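PDB 3KU7: cell division topological specificity factor from Helicobacter pylori, which probably prevents MinC and MinD from blocking division at internal sites while letting them act at the poles, so that the septum forms at midcell. Local coordinates for residues A19-L23 against E75-P79. Numbering follows the deposited sequence.
Sequences ATDRL and EIILP
The backbone N of L78 donates to the carbonyl O of D21 at 2.7 Å, with an N-H...O angle of 158°, and this bond lies one residue beyond the R22–I77 pair, where strand 22-30 runs antiparallel to strand 69-77. Two more rungs join L23 and I76, a hydrogen-bonded pair: L23 N reaches I76 O at 2.7 Å, though along a more bent path (135°), and I76 N returns a bond to L23 O at 2.8 Å. Between these bonds lies the non-hydrogen-bonded pair R22 and I77, whose CA atoms stand 4.4 Å apart.

Side chains alternate across the sheet as the pairing dictates. L23 and I76 share the face turned to helix 38-53, where their CB atoms meet at 4.1 Å; L23 lies against T53 of that helix and I76 against I49. L78 joins them from beyond the bridge. With its CG held beside its own backbone N (chi1 -60°), it brings CB close beside D21 O and sets CD1 alongside D21 CB, while its CD2 faces CD2 of L23 at 4.4 Å. R22 and I77 occupy the other face, but the arginine chain bends at its second torsion, so that T20 O sits above one face of the guanidinium, toward its rim.

Within this chain, strand 69-77 lies between strands 22-30 and 57-61, and one helix backs the sheet. K29 and L33 of the second subunit pack on L23 and L78. Backbone bonds thus set the register where the two modelled ends of this MinE chain meet, while side chains supply apolar contact.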
ATOM      1  N   ALA A  19      -4.848 -21.951   6.816  1.00119.18           N
ATOM      2  CA  ALA A  19      -5.472 -21.872   5.496  1.00115.59           C
ATOM      3  C   ALA A  19      -5.831 -20.446   5.092  1.00112.38           C
ATOM      4  O   ALA A  19      -6.314 -19.659   5.904  1.00112.45           O
ATOM      5  CB  ALA A  19      -6.711 -22.755   5.452  1.00116.03           C
ATOM      6  N   THR A  20      -5.585 -20.134   3.822  1.00108.27           N
ATOM      7  CA  THR A  20      -5.857 -18.818   3.243  1.00104.03           C
ATOM      8  C   THR A  20      -4.735 -17.824   3.504  1.00 99.59           C
ATOM      9  O   THR A  20      -4.502 -17.403   4.639  1.00 99.39           O
ATOM     10  CB  THR A  20      -7.192 -18.219   3.764  1.00105.26           C
ATOM     11  OG1 THR A  20      -8.286 -18.827   3.070  1.00106.37           O
ATOM     12  CG2 THR A  20      -7.240 -16.703   3.552  1.00104.14           C
ATOM     13  N   ASP A  21      -4.038 -17.454   2.440  1.00 94.58           N
ATOM     14  CA  ASP A  21      -2.947 -16.499   2.544  1.00 90.25           C
ATOM     15  C   ASP A  21      -3.445 -15.107   2.240  1.00 86.80           C
ATOM     16  O   ASP A  21      -4.012 -14.841   1.180  1.00 86.73           O
ATOM     17  CB  ASP A  21      -1.829 -16.865   1.582  1.00 90.73           C
ATOM     18  CG  ASP A  21      -1.050 -18.067   2.044  1.00 90.19           C
ATOM     19  OD1 ASP A  21      -0.381 -17.974   3.093  1.00 89.94           O
ATOM     20  OD2 ASP A  21      -1.114 -19.110   1.361  1.00 92.14           O
ATOM     21  N   ARG A  22      -3.224 -14.215   3.187  1.00 84.75           N
ATOM     22  CA  ARG A  22      -3.672 -12.850   3.055  1.00 82.01           C
ATOM     23  C   ARG A  22      -2.478 -11.915   2.883  1.00 75.80           C
ATOM     24  O   ARG A  22      -1.342 -12.273   3.179  1.00 76.20           O
ATOM     25  CB  ARG A  22      -4.488 -12.489   4.310  1.00 88.74           C
ATOM     26  CG  ARG A  22      -5.563 -13.539   4.687  1.00 99.65           C
ATOM     27  CD  ARG A  22      -5.552 -13.893   6.195  1.00109.59           C
ATOM     28  NE  ARG A  22      -6.132 -15.212   6.511  1.00116.99           N
ATOM     29  CZ  ARG A  22      -5.711 -16.014   7.494  1.00119.38           C
ATOM     30  NH1 ARG A  22      -4.696 -15.652   8.272  1.00120.58           N
ATOM     31  NH2 ARG A  22      -6.312 -17.180   7.709  1.00120.49           N
ATOM     32  N   LEU A  23      -2.763 -10.724   2.373  1.00 68.49           N
ATOM     33  CA  LEU A  23      -1.790  -9.661   2.166  1.00 61.11           C
ATOM     34  C   LEU A  23      -2.590  -8.432   2.602  1.00 57.80           C
ATOM     35  O   LEU A  23      -3.789  -8.374   2.364  1.00 55.87           O
ATOM     36  CB  LEU A  23      -1.417  -9.575   0.689  1.00 58.37           C
ATOM     37  CG  LEU A  23      -0.056  -8.999   0.314  1.00 56.20           C
ATOM     38  CD1 LEU A  23       1.076  -9.892   0.808  1.00 56.34           C
ATOM     39  CD2 LEU A  23      -0.013  -8.899  -1.190  1.00 54.52           C
ATOM     40  N   GLU A  75      -7.561  -5.432   2.244  1.00 49.60           N
ATOM     41  CA  GLU A  75      -7.271  -6.833   2.509  1.00 51.35           C
ATOM     42  C   GLU A  75      -7.348  -7.626   1.220  1.00 50.18           C
ATOM     43  O   GLU A  75      -8.327  -7.600   0.477  1.00 49.66           O
ATOM     44  CB  GLU A  75      -8.238  -7.402   3.552  1.00 55.28           C
ATOM     45  CG  GLU A  75      -8.158  -6.727   4.915  1.00 61.24           C
ATOM     46  CD  GLU A  75      -8.720  -5.282   4.966  1.00 65.07           C
ATOM     47  OE1 GLU A  75      -8.416  -4.561   5.941  1.00 66.59           O
ATOM     48  OE2 GLU A  75      -9.476  -4.857   4.061  1.00 66.62           O
ATOM     49  N   ILE A  76      -6.277  -8.357   0.990  1.00 49.76           N
ATOM     50  CA  ILE A  76      -6.108  -9.139  -0.206  1.00 50.05           C
ATOM     51  C   ILE A  76      -5.836 -10.619   0.045  1.00 50.01           C
ATOM     52  O   ILE A  76      -4.814 -10.988   0.604  1.00 50.22           O
ATOM     53  CB  ILE A  76      -4.939  -8.532  -1.017  1.00 50.69           C
ATOM     54  CG1 ILE A  76      -5.173  -7.017  -1.208  1.00 50.69           C
ATOM     55  CG2 ILE A  76      -4.793  -9.271  -2.338  1.00 49.93           C
ATOM     56  CD1 ILE A  76      -3.950  -6.206  -1.632  1.00 48.54           C
ATOM     57  N   ILE A  77      -6.762 -11.462  -0.388  1.00 50.11           N
ATOM     58  CA  ILE A  77      -6.605 -12.897  -0.251  1.00 50.22           C
ATOM     59  C   ILE A  77      -5.904 -13.456  -1.479  1.00 52.35           C
ATOM     60  O   ILE A  77      -6.406 -13.344  -2.587  1.00 53.35           O
ATOM     61  CB  ILE A  77      -7.968 -13.594  -0.099  1.00 49.36           C
ATOM     62  CG1 ILE A  77      -8.562 -13.316   1.277  1.00 49.72           C
ATOM     63  CG2 ILE A  77      -7.813 -15.053  -0.289  1.00 49.84           C
ATOM     64  CD1 ILE A  77      -9.069 -11.912   1.414  1.00 52.94           C
ATOM     65  N   LEU A  78      -4.745 -14.077  -1.272  1.00 52.61           N
ATOM     66  CA  LEU A  78      -3.977 -14.670  -2.368  1.00 52.33           C
ATOM     67  C   LEU A  78      -4.579 -15.967  -2.903  1.00 52.74           C
ATOM     68  O   LEU A  78      -5.251 -16.701  -2.184  1.00 53.90           O
ATOM     69  CB  LEU A  78      -2.529 -14.940  -1.936  1.00 51.76           C
ATOM     70  CG  LEU A  78      -1.662 -13.775  -1.472  1.00 50.18           C
ATOM     71  CD1 LEU A  78      -0.237 -14.258  -1.183  1.00 49.48           C
ATOM     72  CD2 LEU A  78      -1.667 -12.704  -2.535  1.00 49.25           C
ATOM     73  N   PRO A  79      -4.338 -16.262  -4.185  1.00 52.53           N
ATOM     74  CA  PRO A  79      -4.853 -17.472  -4.823  1.00 51.58           C
ATOM     75  C   PRO A  79      -4.226 -18.768  -4.299  1.00 52.28           C
ATOM     76  O   PRO A  79      -3.004 -18.932  -4.279  1.00 52.49           O
ATOM     77  CB  PRO A  79      -4.552 -17.228  -6.298  1.00 51.01           C
ATOM     78  CG  PRO A  79      -4.597 -15.718  -6.404  1.00 50.75           C
ATOM     79  CD  PRO A  79      -3.826 -15.317  -5.192  1.00 51.55           C
TER